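Long-range contact in putative acid phosphatase WZB (Escherichia coli, PDB 2WMY), which probably removes phosphate from phosphotyrosine residues of proteins, as a member of the low molecular weight protein tyrosine phosphatase family: residues A[108-119]-A[136-147]. The protein carries 1 engineered substitution. Numbering follows the deposited sequence.
Sequences MLFGHWLDSKEI and LLEQASKRWAEK
Trp113 and Trp144 form a T-shaped stack: the indole edge of Trp113 meets one face of Trp144, with the planes at 73° and Trp113 NE1 3.3 Å from Trp144 CD2. Lys147 lies over one face of the Trp113 ring, its chain bent at chi2 (-69°) so that CE makes a CH-pi contact with the six-membered ring and NZ an off-centre cation-pi contact; His112 CD2 covers the opposite face. At the rim of Trp144, Met108 SD approaches CH2 at 3.7 Å, a Met-aromatic contact at the ring edge.

Two hydrogen bonds tie helix side chains to backbone carbonyls, one at the end of strand 107-109 and one in the loop. Trp144 NE1 donates in its ring plane to a lone pair of Leu109 O (3.2 Å), and Arg143, extended from CG to NE, sends NH1 in the guanidinium plane to Trp113 O (2.9 Å). A water bridges Phe110 O, Trp113 N and Ala140 O. An alanine in place of Trp144 would probably leave Leu109 O without this donor and the Trp113 edge without its aromatic face.

Apolar packing continues toward Leu136. Ala140 CB sits between Phe110 CD2 and Leu114 CD1, 3.6 Å from the latter, Leu114 CD2 lies against Gln139 CG, and Leu137 CD2 touches Phe110 CD2 (3.6 Å) and Ile119 CG2. Ser141 OG, which donates a hydrogen bond to Leu137 O, sits at the Phe110 ring edge.

Two overlapping type I turns, Leu109-His112 and Gly111-Leu114, shape the loop that follows edge strand 107-109 and packs on C-terminal helix 127-147. Beyond them, Ile119 O accepts from Arg21, a predicted active-site residue, in the four-stranded parallel alpha/beta fold of low molecular weight tyrosine phosphatases.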
loop_
_atom_site.group_PDB
_atom_site.type_symbol
_atom_site.label_atom_id
_atom_site.label_comp_id
_atom_site.label_asym_id
_atom_site.label_seq_id
_atom_site.Cartn_x
_atom_site.Cartn_y
_atom_site.Cartn_z
ATOM N N MET A 108 9.703 4.411 2.740
ATOM C CA MET A 108 10.426 3.412 1.961
ATOM C C MET A 108 9.471 2.722 0.989
ATOM O O MET A 108 8.250 2.834 1.114
ATOM C CB MET A 108 11.109 2.396 2.877
ATOM C CG MET A 108 12.191 3.018 3.789
ATOM S SD MET A 108 12.803 1.859 5.030
ATOM C CE MET A 108 13.710 0.694 4.012
ATOM N N LEU A 109 10.031 2.041 0.001
ATOM C CA LEU A 109 9.218 1.296 -0.948
ATOM C C LEU A 109 8.561 0.101 -0.271
ATOM O O LEU A 109 9.140 -0.512 0.621
ATOM C CB LEU A 109 10.073 0.840 -2.121
ATOM C CG LEU A 109 10.571 2.038 -2.927
ATOM C CD1 LEU A 109 11.747 1.656 -3.824
ATOM C CD2 LEU A 109 9.420 2.610 -3.734
ATOM N N PHE A 110 7.343 -0.215 -0.694
ATOM C CA PHE A 110 6.650 -1.388 -0.201
ATOM C C PHE A 110 7.445 -2.652 -0.534
ATOM O O PHE A 110 7.552 -3.561 0.281
ATOM C CB PHE A 110 5.246 -1.472 -0.796
ATOM C CG PHE A 110 4.328 -2.370 -0.023
ATOM C CD1 PHE A 110 3.546 -1.861 0.996
ATOM C CD2 PHE A 110 4.273 -3.726 -0.295
ATOM C CE1 PHE A 110 2.717 -2.678 1.721
ATOM C CE2 PHE A 110 3.440 -4.551 0.427
ATOM C CZ PHE A 110 2.661 -4.030 1.432
ATOM N N GLY A 111 8.009 -2.699 -1.737
ATOM C CA GLY A 111 8.791 -3.845 -2.155
ATOM C C GLY A 111 10.283 -3.661 -1.922
ATOM O O GLY A 111 11.101 -4.196 -2.674
ATOM N N HIS A 112 10.637 -2.913 -0.880
ATOM C CA HIS A 112 12.043 -2.631 -0.602
ATOM C C HIS A 112 12.872 -3.903 -0.508
ATOM O O HIS A 112 14.011 -3.936 -0.956
ATOM C CB HIS A 112 12.217 -1.825 0.690
ATOM C CG HIS A 112 13.649 -1.588 1.054
ATOM N ND1 HIS A 112 14.367 -0.508 0.588
ATOM C CD2 HIS A 112 14.509 -2.311 1.813
ATOM C CE1 HIS A 112 15.603 -0.568 1.052
ATOM N NE2 HIS A 112 15.717 -1.655 1.796
ATOM N N TRP A 113 12.280 -4.947 0.066
ATOM C CA TRP A 113 12.985 -6.190 0.344
ATOM C C TRP A 113 12.955 -7.196 -0.807
ATOM O O TRP A 113 13.486 -8.298 -0.684
ATOM C CB TRP A 113 12.429 -6.809 1.629
ATOM C CG TRP A 113 12.524 -5.848 2.772
ATOM C CD1 TRP A 113 11.490 -5.245 3.432
ATOM C CD2 TRP A 113 13.727 -5.349 3.366
ATOM N NE1 TRP A 113 11.978 -4.410 4.407
ATOM C CE2 TRP A 113 13.349 -4.459 4.390
ATOM C CE3 TRP A 113 15.091 -5.578 3.139
ATOM C CZ2 TRP A 113 14.281 -3.794 5.186
ATOM C CZ3 TRP A 113 16.020 -4.913 3.932
ATOM C CH2 TRP A 113 15.609 -4.031 4.939
ATOM N N LEU A 114 12.341 -6.812 -1.921
ATOM C CA LEU A 114 12.289 -7.661 -3.106
ATOM C C LEU A 114 13.436 -7.317 -4.054
ATOM O O LEU A 114 13.924 -6.187 -4.058
ATOM C CB LEU A 114 10.948 -7.493 -3.822
ATOM C CG LEU A 114 9.718 -7.810 -2.973
ATOM C CD1 LEU A 114 8.442 -7.702 -3.801
ATOM C CD2 LEU A 114 9.852 -9.193 -2.357
ATOM N N ASP A 115 13.865 -8.293 -4.853
ATOM C CA ASP A 115 14.956 -8.079 -5.804
ATOM C C ASP A 115 14.655 -6.886 -6.701
ATOM O O ASP A 115 15.459 -5.958 -6.810
ATOM C CB ASP A 115 15.214 -9.338 -6.636
ATOM C CG ASP A 115 15.944 -10.418 -5.850
ATOM O OD1 ASP A 115 16.628 -10.081 -4.856
ATOM O OD2 ASP A 115 15.836 -11.605 -6.229
ATOM N N SER A 116 13.494 -6.917 -7.347
ATOM C CA SER A 116 12.959 -5.725 -7.986
ATOM C C SER A 116 11.978 -5.087 -7.007
ATOM O O SER A 116 11.112 -5.767 -6.465
ATOM C CB SER A 116 12.274 -6.072 -9.302
ATOM O OG SER A 116 11.827 -4.899 -9.954
ATOM N N LYS A 117 12.118 -3.787 -6.773
ATOM C CA LYS A 117 11.450 -3.152 -5.638
ATOM C C LYS A 117 10.122 -2.476 -5.961
ATOM O O LYS A 117 9.318 -2.229 -5.073
ATOM C CB LYS A 117 12.384 -2.144 -4.962
ATOM C CG LYS A 117 13.739 -2.709 -4.600
ATOM C CD LYS A 117 14.475 -1.827 -3.611
ATOM C CE LYS A 117 15.921 -2.285 -3.465
ATOM N NZ LYS A 117 16.050 -3.772 -3.605
ATOM N N GLU A 118 9.889 -2.163 -7.225
ATOM C CA GLU A 118 8.697 -1.407 -7.568
ATOM C C GLU A 118 7.476 -2.306 -7.766
ATOM O O GLU A 118 7.552 -3.344 -8.430
ATOM C CB GLU A 118 8.956 -0.548 -8.808
ATOM C CG GLU A 118 7.784 0.305 -9.223
ATOM C CD GLU A 118 8.214 1.558 -9.949
ATOM O OE1 GLU A 118 7.828 1.722 -11.124
ATOM O OE2 GLU A 118 8.939 2.374 -9.344
ATOM N N ILE A 119 6.354 -1.915 -7.169
ATOM C CA ILE A 119 5.088 -2.598 -7.421
ATOM C C ILE A 119 4.362 -1.873 -8.557
ATOM O O ILE A 119 3.871 -0.764 -8.364
ATOM C CB ILE A 119 4.190 -2.600 -6.169
ATOM C CG1 ILE A 119 5.003 -2.953 -4.917
ATOM C CG2 ILE A 119 3.000 -3.537 -6.360
ATOM C CD1 ILE A 119 5.435 -4.405 -4.835
ATOM N N LEU A 136 3.328 -10.070 -5.786
ATOM C CA LEU A 136 4.393 -9.157 -5.396
ATOM C C LEU A 136 4.093 -8.480 -4.059
ATOM O O LEU A 136 4.967 -8.371 -3.207
ATOM C CB LEU A 136 4.616 -8.108 -6.477
ATOM C CG LEU A 136 5.313 -8.553 -7.763
ATOM C CD1 LEU A 136 5.262 -7.423 -8.781
ATOM C CD2 LEU A 136 6.764 -9.000 -7.504
ATOM N N LEU A 137 2.858 -8.017 -3.885
ATOM C CA LEU A 137 2.458 -7.380 -2.634
ATOM C C LEU A 137 2.544 -8.363 -1.476
ATOM O O LEU A 137 2.913 -8.004 -0.355
ATOM C CB LEU A 137 1.039 -6.815 -2.747
ATOM C CG LEU A 137 0.935 -5.461 -3.461
ATOM C CD1 LEU A 137 -0.508 -5.014 -3.563
ATOM C CD2 LEU A 137 1.757 -4.406 -2.738
ATOM N N GLU A 138 2.208 -9.615 -1.758
ATOM C CA GLU A 138 2.182 -10.636 -0.726
ATOM C C GLU A 138 3.593 -10.971 -0.277
ATOM O O GLU A 138 3.867 -11.051 0.919
ATOM C CB GLU A 138 1.451 -11.892 -1.221
ATOM C CG GLU A 138 1.434 -13.025 -0.213
ATOM C CD GLU A 138 0.418 -14.099 -0.554
ATOM O OE1 GLU A 138 0.353 -14.520 -1.731
ATOM O OE2 GLU A 138 -0.316 -14.521 0.361
ATOM N N GLN A 139 4.484 -11.165 -1.247
ATOM C CA GLN A 139 5.882 -11.470 -0.965
ATOM C C GLN A 139 6.561 -10.289 -0.259
ATOM O O GLN A 139 7.309 -10.473 0.694
ATOM C CB GLN A 139 6.628 -11.827 -2.262
ATOM C CG GLN A 139 8.089 -12.174 -2.076
ATOM C CD GLN A 139 8.765 -12.604 -3.370
ATOM O OE1 GLN A 139 8.715 -11.901 -4.378
ATOM N NE2 GLN A 139 9.408 -13.765 -3.339
ATOM N N ALA A 140 6.285 -9.077 -0.725
ATOM C CA ALA A 140 6.841 -7.876 -0.103
ATOM C C ALA A 140 6.358 -7.721 1.342
ATOM O O ALA A 140 7.129 -7.327 2.231
ATOM C CB ALA A 140 6.479 -6.649 -0.918
ATOM N N SER A 141 5.080 -8.035 1.563
ATOM C CA SER A 141 4.462 -7.958 2.894
ATOM C C SER A 141 5.065 -8.937 3.898
ATOM O O SER A 141 5.311 -8.580 5.048
ATOM C CB SER A 141 2.952 -8.212 2.808
ATOM O OG SER A 141 2.317 -7.180 2.087
ATOM N N LYS A 142 5.268 -10.180 3.472
ATOM C CA LYS A 142 5.875 -11.177 4.349
ATOM C C LYS A 142 7.249 -10.700 4.804
ATOM O O LYS A 142 7.602 -10.820 5.969
ATOM C CB LYS A 142 5.981 -12.542 3.654
ATOM C CG LYS A 142 4.641 -13.241 3.443
ATOM C CD LYS A 142 4.779 -14.480 2.560
ATOM C CE LYS A 142 3.418 -15.068 2.207
ATOM N NZ LYS A 142 3.487 -16.098 1.122
ATOM N N ARG A 143 8.018 -10.143 3.880
ATOM C CA ARG A 143 9.366 -9.695 4.213
ATOM C C ARG A 143 9.379 -8.448 5.095
ATOM O O ARG A 143 10.209 -8.343 5.992
ATOM C CB ARG A 143 10.201 -9.502 2.950
ATOM C CG ARG A 143 10.289 -10.771 2.119
ATOM C CD ARG A 143 11.191 -10.618 0.905
ATOM N NE ARG A 143 11.344 -11.896 0.214
ATOM C CZ ARG A 143 12.176 -12.108 -0.798
ATOM N NH1 ARG A 143 12.948 -11.128 -1.250
ATOM N NH2 ARG A 143 12.242 -13.309 -1.355
ATOM N N TRP A 144 8.454 -7.517 4.863
ATOM C CA TRP A 144 8.337 -6.366 5.758
ATOM C C TRP A 144 7.946 -6.817 7.159
ATOM O O TRP A 144 8.396 -6.245 8.145
ATOM C CB TRP A 144 7.356 -5.309 5.227
ATOM C CG TRP A 144 8.041 -4.170 4.512
ATOM C CD1 TRP A 144 7.899 -3.814 3.205
ATOM C CD2 TRP A 144 8.988 -3.250 5.077
ATOM N NE1 TRP A 144 8.694 -2.727 2.919
ATOM C CE2 TRP A 144 9.370 -2.360 4.053
ATOM C CE3 TRP A 144 9.552 -3.097 6.348
ATOM C CZ2 TRP A 144 10.292 -1.330 4.259
ATOM C CZ3 TRP A 144 10.465 -2.066 6.553
ATOM C CH2 TRP A 144 10.828 -1.201 5.512
ATOM N N ALA A 145 7.132 -7.862 7.245
ATOM C CA ALA A 145 6.694 -8.366 8.542
ATOM C C ALA A 145 7.843 -9.048 9.274
ATOM O O ALA A 145 7.957 -8.942 10.493
ATOM C CB ALA A 145 5.527 -9.317 8.382
ATOM N N GLU A 146 8.696 -9.743 8.526
ATOM C CA GLU A 146 9.862 -10.388 9.112
ATOM C C GLU A 146 10.755 -9.342 9.773
ATOM O O GLU A 146 11.332 -9.581 10.829
ATOM C CB GLU A 146 10.641 -11.167 8.048
ATOM C CG GLU A 146 9.931 -12.418 7.550
ATOM C CD GLU A 146 10.510 -12.950 6.244
ATOM O OE1 GLU A 146 10.078 -14.041 5.800
ATOM O OE2 GLU A 146 11.392 -12.278 5.660
ATOM N N LYS A 147 10.843 -8.173 9.149
ATOM C CA LYS A 147 11.690 -7.094 9.639
ATOM C C LYS A 147 11.121 -6.416 10.881
ATOM O O LYS A 147 11.845 -6.144 11.837
ATOM C CB LYS A 147 11.909 -6.056 8.538
ATOM C CG LYS A 147 12.828 -6.527 7.437
ATOM C CD LYS A 147 14.246 -6.668 7.947
ATOM C CE LYS A 147 15.155 -7.282 6.896
ATOM N NZ LYS A 147 16.562 -7.378 7.381
HETATM O O HOH W 1 9.318 -5.501 0.757
HETATM O O HOH W 2 13.121 -11.173 -4.185
#